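Local coordinates for C2 domain protein (Ramazzottius varieornatus, PDB 7DF2) that probably works as a calcium-binding C2 domain, holding a cluster of three calcium ions at one end of its beta sandwich, at residues P168-A173 with L184-Y189; I126-R131 with C148-E153. One frame throughout, in Å; residues are numbered along the deposited sequence. Where two conformers were deposited one is given.

Contact 1: P168-A173 with L184-Y189; sequences PEIACA and LRYRWY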
loop_
_atom_site.group_PDB
_atom_site.type_symbol
_atom_site.label_atom_id
_atom_site.label_comp_id
_atom_site.label_asym_id
_atom_site.label_seq_id
_atom_site.Cartn_x
_atom_site.Cartn_y
_atom_site.Cartn_z
ATOM N N PRO A 168 -0.033 9.743 -11.259
ATOM C CA PRO A 168 0.992 10.583 -10.640
ATOM C C PRO A 168 1.330 10.045 -9.258
ATOM O O PRO A 168 0.593 9.251 -8.669
ATOM C CB PRO A 168 0.329 11.965 -10.559
ATOM C CG PRO A 168 -1.132 11.675 -10.583
ATOM C CD PRO A 168 -1.286 10.484 -11.488
ATOM N N GLU A 169 2.494 10.446 -8.760
ATOM C CA GLU A 169 2.826 10.115 -7.385
ATOM C C GLU A 169 1.753 10.686 -6.468
ATOM O O GLU A 169 1.285 11.814 -6.652
ATOM C CB GLU A 169 4.220 10.640 -7.017
ATOM C CG GLU A 169 5.355 9.911 -7.758
ATOM C CD GLU A 169 6.734 10.200 -7.182
ATOM O OE1 GLU A 169 6.813 10.914 -6.170
ATOM O OE2 GLU A 169 7.739 9.709 -7.746
ATOM N N ILE A 170 1.311 9.868 -5.521
ATOM C CA ILE A 170 0.291 10.247 -4.542
ATOM C C ILE A 170 0.940 10.309 -3.167
ATOM O O ILE A 170 1.562 9.335 -2.725
ATOM C CB ILE A 170 -0.875 9.244 -4.533
ATOM C CG1 ILE A 170 -1.492 9.114 -5.933
ATOM C CG2 ILE A 170 -1.901 9.602 -3.442
ATOM C CD1 ILE A 170 -2.298 7.847 -6.130
ATOM N N ALA A 171 0.768 11.437 -2.476
ATOM C CA ALA A 171 1.360 11.644 -1.153
ATOM C C ALA A 171 0.356 11.161 -0.120
ATOM O O ALA A 171 -0.549 11.899 0.281
ATOM C CB ALA A 171 1.719 13.110 -0.936
ATOM N N CYS A 172 0.524 9.924 0.327
ATOM C CA CYS A 172 -0.459 9.257 1.165
ATOM C C CYS A 172 -0.124 9.490 2.631
ATOM O O CYS A 172 0.915 9.024 3.109
ATOM C CB CYS A 172 -0.470 7.761 0.872
ATOM S SG CYS A 172 -1.888 6.990 1.566
ATOM N N ALA A 173 -1.012 10.176 3.345
ATOM C CA ALA A 173 -0.723 10.585 4.714
ATOM C C ALA A 173 -0.863 9.439 5.707
ATOM O O ALA A 173 -1.767 8.602 5.596
ATOM C CB ALA A 173 -1.659 11.726 5.135
ATOM N N LEU A 184 2.928 6.941 -3.405
ATOM C CA LEU A 184 2.401 5.780 -4.114
ATOM C C LEU A 184 2.066 6.135 -5.553
ATOM O O LEU A 184 1.750 7.285 -5.869
ATOM C CB LEU A 184 1.129 5.249 -3.443
ATOM C CG LEU A 184 1.254 4.850 -1.980
ATOM C CD1 LEU A 184 -0.111 4.468 -1.424
ATOM C CD2 LEU A 184 2.243 3.689 -1.865
ATOM N N ARG A 185 2.120 5.127 -6.421
ATOM C CA ARG A 185 1.546 5.218 -7.761
ATOM C C ARG A 185 0.782 3.936 -8.030
ATOM O O ARG A 185 1.116 2.880 -7.488
ATOM C CB ARG A 185 2.609 5.365 -8.857
ATOM C CG ARG A 185 3.533 6.539 -8.726
ATOM C CD ARG A 185 4.363 6.673 -9.996
ATOM N NE ARG A 185 5.128 5.468 -10.323
ATOM C CZ ARG A 185 5.689 5.251 -11.510
ATOM N NH1 ARG A 185 5.546 6.153 -12.484
ATOM N NH2 ARG A 185 6.384 4.138 -11.734
ATOM N N TYR A 186 -0.209 4.005 -8.915
ATOM C CA TYR A 186 -0.889 2.781 -9.298
ATOM C C TYR A 186 -1.165 2.789 -10.788
ATOM O O TYR A 186 -1.174 3.837 -11.441
ATOM C CB TYR A 186 -2.206 2.582 -8.534
ATOM C CG TYR A 186 -3.292 3.552 -8.926
ATOM C CD1 TYR A 186 -3.398 4.791 -8.308
ATOM C CD2 TYR A 186 -4.231 3.222 -9.907
ATOM C CE1 TYR A 186 -4.402 5.692 -8.666
ATOM C CE2 TYR A 186 -5.232 4.112 -10.269
ATOM C CZ TYR A 186 -5.313 5.341 -9.643
ATOM O OH TYR A 186 -6.309 6.218 -10.001
ATOM N N ARG A 187 -1.332 1.572 -11.316
ATOM C CA ARG A 187 -1.843 1.300 -12.654
ATOM C C ARG A 187 -2.969 0.284 -12.533
ATOM O O ARG A 187 -2.987 -0.532 -11.606
ATOM C CB ARG A 187 -0.758 0.729 -13.602
ATOM C CG ARG A 187 0.187 1.751 -14.178
ATOM C CD ARG A 187 0.890 1.280 -15.445
ATOM N NE ARG A 187 1.414 -0.081 -15.338
ATOM C CZ ARG A 187 1.675 -0.859 -16.386
ATOM N NH1 ARG A 187 1.455 -0.406 -17.614
ATOM N NH2 ARG A 187 2.152 -2.086 -16.215
ATOM N N TRP A 188 -3.902 0.310 -13.482
ATOM C CA TRP A 188 -4.820 -0.813 -13.564
ATOM C C TRP A 188 -5.365 -0.910 -14.978
ATOM O O TRP A 188 -5.504 0.096 -15.681
ATOM C CB TRP A 188 -5.963 -0.747 -12.535
ATOM C CG TRP A 188 -6.819 0.491 -12.507
ATOM C CD1 TRP A 188 -6.620 1.672 -13.174
ATOM C CD2 TRP A 188 -8.015 0.653 -11.752
ATOM N NE1 TRP A 188 -7.629 2.562 -12.865
ATOM C CE2 TRP A 188 -8.500 1.953 -12.000
ATOM C CE3 TRP A 188 -8.736 -0.183 -10.897
ATOM C CZ2 TRP A 188 -9.670 2.436 -11.416
ATOM C CZ3 TRP A 188 -9.898 0.303 -10.314
ATOM C CH2 TRP A 188 -10.350 1.597 -10.579
ATOM N N TYR A 189 -5.673 -2.137 -15.371
ATOM C CA TYR A 189 -5.977 -2.426 -16.765
ATOM C C TYR A 189 -6.682 -3.764 -16.861
ATOM O O TYR A 189 -6.433 -4.681 -16.072
ATOM C CB TYR A 189 -4.709 -2.442 -17.629
ATOM C CG TYR A 189 -3.553 -3.205 -17.018
ATOM C CD1 TYR A 189 -2.641 -2.570 -16.172
ATOM C CD2 TYR A 189 -3.364 -4.549 -17.292
ATOM C CE1 TYR A 189 -1.585 -3.278 -15.603
ATOM C CE2 TYR A 189 -2.318 -5.256 -16.741
ATOM C CZ TYR A 189 -1.425 -4.613 -15.900
ATOM O OH TYR A 189 -0.391 -5.344 -15.369
#

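Contact 2: I126-R131 with C148-E153; sequences IAMRVR and CHITGE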
loop_
_atom_site.group_PDB
_atom_site.type_symbol
_atom_site.label_atom_id
_atom_site.label_comp_id
_atom_site.label_asym_id
_atom_site.label_seq_id
_atom_site.Cartn_x
_atom_site.Cartn_y
_atom_site.Cartn_z
ATOM N N ILE A 126 -10.646 0.519 -4.075
ATOM C CA ILE A 126 -9.552 -0.386 -3.747
ATOM C C ILE A 126 -8.573 0.373 -2.867
ATOM O O ILE A 126 -8.116 1.462 -3.234
ATOM C CB ILE A 126 -8.854 -0.913 -5.013
ATOM C CG1 ILE A 126 -9.822 -1.776 -5.827
ATOM C CG2 ILE A 126 -7.599 -1.701 -4.665
ATOM C CD1 ILE A 126 -9.280 -2.180 -7.180
ATOM N N ALA A 127 -8.251 -0.196 -1.717
ATOM C CA ALA A 127 -7.398 0.470 -0.739
ATOM C C ALA A 127 -5.964 -0.014 -0.899
ATOM O O ALA A 127 -5.675 -1.194 -0.676
ATOM C CB ALA A 127 -7.892 0.207 0.678
ATOM N N MET A 128 -5.074 0.890 -1.287
ATOM C CA MET A 128 -3.644 0.623 -1.186
ATOM C C MET A 128 -3.256 0.788 0.279
ATOM O O MET A 128 -3.488 1.854 0.860
ATOM C CB MET A 128 -2.861 1.581 -2.078
ATOM C CG MET A 128 -3.125 1.356 -3.559
ATOM S SD MET A 128 -2.122 2.441 -4.589
ATOM C CE MET A 128 -2.979 4.002 -4.462
ATOM N N ARG A 129 -2.726 -0.273 0.890
ATOM C CA ARG A 129 -2.410 -0.285 2.317
ATOM C C ARG A 129 -0.907 -0.444 2.489
ATOM O O ARG A 129 -0.297 -1.308 1.854
ATOM C CB ARG A 129 -3.141 -1.418 3.051
ATOM C CG ARG A 129 -4.652 -1.255 3.114
ATOM C CD ARG A 129 -5.249 -2.293 4.059
ATOM N NE ARG A 129 -6.700 -2.174 4.126
ATOM C CZ ARG A 129 -7.350 -1.415 5.002
ATOM N NH1 ARG A 129 -6.682 -0.696 5.902
ATOM N NH2 ARG A 129 -8.675 -1.377 4.980
ATOM N N VAL A 130 -0.312 0.379 3.355
ATOM C CA VAL A 130 1.096 0.252 3.714
ATOM C C VAL A 130 1.203 0.361 5.225
ATOM O O VAL A 130 0.534 1.196 5.847
ATOM C CB VAL A 130 1.980 1.334 3.049
ATOM C CG1 VAL A 130 3.427 1.243 3.546
ATOM C CG2 VAL A 130 1.947 1.211 1.527
ATOM N N ARG A 131 2.027 -0.490 5.819
ATOM C CA ARG A 131 2.342 -0.361 7.236
ATOM C C ARG A 131 3.852 -0.294 7.408
ATOM O O ARG A 131 4.592 -1.106 6.838
ATOM C CB ARG A 131 1.758 -1.517 8.052
ATOM C CG ARG A 131 2.212 -1.515 9.534
ATOM C CD ARG A 131 1.462 -2.610 10.301
ATOM N NE ARG A 131 1.886 -2.728 11.690
ATOM C CZ ARG A 131 1.378 -2.011 12.689
ATOM N NH1 ARG A 131 0.429 -1.121 12.454
ATOM N NH2 ARG A 131 1.819 -2.190 13.926
ATOM N N CYS A 148 -4.676 4.658 0.947
ATOM C CA CYS A 148 -4.978 5.495 -0.202
ATOM C C CYS A 148 -5.958 4.721 -1.072
ATOM O O CYS A 148 -5.743 3.531 -1.323
ATOM C CB CYS A 148 -3.692 5.801 -0.972
ATOM S SG CYS A 148 -3.852 6.789 -2.424
ATOM N N HIS A 149 -7.035 5.367 -1.520
ATOM C CA HIS A 149 -8.038 4.663 -2.305
ATOM C C HIS A 149 -7.879 4.872 -3.804
ATOM O O HIS A 149 -7.618 5.981 -4.271
ATOM C CB HIS A 149 -9.436 5.115 -1.885
ATOM C CG HIS A 149 -9.792 4.730 -0.487
ATOM N ND1 HIS A 149 -9.774 3.422 -0.055
ATOM C CD2 HIS A 149 -10.175 5.475 0.575
ATOM C CE1 HIS A 149 -10.133 3.379 1.217
ATOM N NE2 HIS A 149 -10.382 4.611 1.621
ATOM N N ILE A 150 -8.071 3.799 -4.555
ATOM C CA ILE A 150 -8.231 3.867 -6.000
ATOM C C ILE A 150 -9.725 3.824 -6.289
ATOM O O ILE A 150 -10.436 2.948 -5.781
ATOM C CB ILE A 150 -7.499 2.708 -6.697
ATOM C CG1 ILE A 150 -5.995 2.750 -6.407
ATOM C CG2 ILE A 150 -7.756 2.730 -8.196
ATOM C CD1 ILE A 150 -5.318 1.398 -6.613
ATOM N N THR A 151 -10.202 4.779 -7.084
ATOM C CA THR A 151 -11.584 4.805 -7.543
ATOM C C THR A 151 -11.588 5.090 -9.039
ATOM O O THR A 151 -10.600 5.573 -9.603
ATOM C CB THR A 151 -12.432 5.847 -6.790
ATOM O OG1 THR A 151 -11.903 7.158 -7.022
ATOM C CG2 THR A 151 -12.435 5.562 -5.285
ATOM N N GLY A 152 -12.714 4.789 -9.684
ATOM C CA GLY A 152 -12.750 4.693 -11.129
ATOM C C GLY A 152 -13.501 5.753 -11.902
ATOM O O GLY A 152 -13.727 5.566 -13.102
ATOM N N GLU A 153 -13.897 6.860 -11.271
ATOM C CA GLU A 153 -14.688 7.853 -11.992
ATOM C C GLU A 153 -13.849 8.565 -13.052
ATOM O O GLU A 153 -14.210 8.570 -14.236
ATOM C CB GLU A 153 -15.333 8.831 -10.999
ATOM C CG GLU A 153 -14.445 9.950 -10.451
ATOM C CD GLU A 153 -13.419 9.449 -9.447
ATOM O OE1 GLU A 153 -13.638 8.369 -8.856
ATOM O OE2 GLU A 153 -12.382 10.124 -9.270
#

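Contact 1: P168-A173 with L184-Y189
The beta hairpin of strands 170-173 and 181-190, at one margin of a C2-type sandwich, shows a short edge strand using its two faces for different partners. Between the two segments there is a single antiparallel hydrogen-bonded pair, Ile170 with Leu184, and the backbone bonding of Cys172 with Val182 continues the ladder. Ile170 N gives its hydrogen to Leu184 O at 2.6 Å, and Leu184 N returns a bond to Ile170 O at 2.8 Å. Both donors lie in the plane of the carbonyl they meet. Glu169 CA adds a CA-H...O contact to Leu184 O at 3.4 Å, giving that oxygen a second donor. The axes of the short strand segments 170-173 and 184-189 stand 120° apart.

Side chains continue the contact on both faces. Ile170 places CG1 beside its own backbone N (chi1 -56°), which sends CD1 along the sheet to the edge of the Tyr186 ring, in its plane and 3.9 Å from both CD1 and CE1. On the same face Leu184 CD1 meets Cys172 CB at 4.0 Å. On the opposite face from Ile170, Leu184 and Tyr186, the methylenes of Glu169 and Arg185 touch, Glu169 CG to Arg185 CG at 4.0 Å, with carboxylate and guanidinium planes turned 75° apart. Their charged ends do not pair: in the conformer described, Glu169 OE1 forms a salt bridge with Arg49 and its side chain touches a bound glucose, while Arg185 NE bonds to Asn46 and its guanidinium makes a cation-pi contact with Trp166.

Strand 181-190 is flanked by strand 41-51 on its other side, so 170-173 is an outermost strand of this four-stranded sheet, and its inward side chains reach across to strand 139-150 of the facing sheet.

Contact 2: I126-R131 with C148-E153
The His149 imidazole carries the Ile126 carbonyl oxygen at its edge, near the ring plane, while the Ala127 methyl approaches obliquely, its CB 3.8 Å from ND1. With CG beside the backbone N of His149 (chi1 -66°), the ring reaches toward Ala127. Beneath this non-hydrogen-bonded pair the backbones are 4.5 Å apart, CA of Ala127 to CA of His149, and Ile126 O also receives a CA-H...O contact from His149 CA.

Regular hydrogen-bonded pairs bracket it in the hairpin of strands 121-136 and 139-150: Ile126 with Ile150, whose Ile150 N to Ile126 O bond measures 2.7 Å and is nearly straight at 175°, and Met128 with Cys148. The face bearing Ile126, Met128, Cys148 and Ile150 turns inward to the middle of the sandwich. There Met128 and Ile150 cross at about a right angle, Met128 CG lying 3.8 Å from Ile150 CD1. A bend at chi3 (-77°) turns the methyl back so that Met128 CE reaches Ile150 CG1 at 3.8 Å; it also nears Cys148 SG in the conformer described. From the facing sheet Met45 and Tyr186 touch Met128, and Ile43 touches Ile150. With an alanine here in place of Met128, Ile150 CG1 and CD1 would probably lose the Met128 part of their packing, and a gap would be likely to open between this ladder and the facing sheet, beside Met45 and Tyr186.

Along the chain, contact 2 comes first. Residues 126-131 run out toward the calcium end, where Asp134, Asp136 and Asp141 bind metal, and the strand returning to 148-153 closes that loop of 16 intervening residues, mostly strand. A connecting segment then crosses to the other sheet, where contact 1 closes a shorter loop of 10 residues between 168-173 and 184-189. The two hairpins lie in series, neither nested nor interleaved. They nevertheless pack face to face: Tyr186 and Trp188 rest on Ile150 CG2, and Ile170 and Cys172 lie against Cys148. A Cys148-Cys172 disulfide has been seen in this protein, although in the Cys148 conformer described the two sulfurs are not bonded.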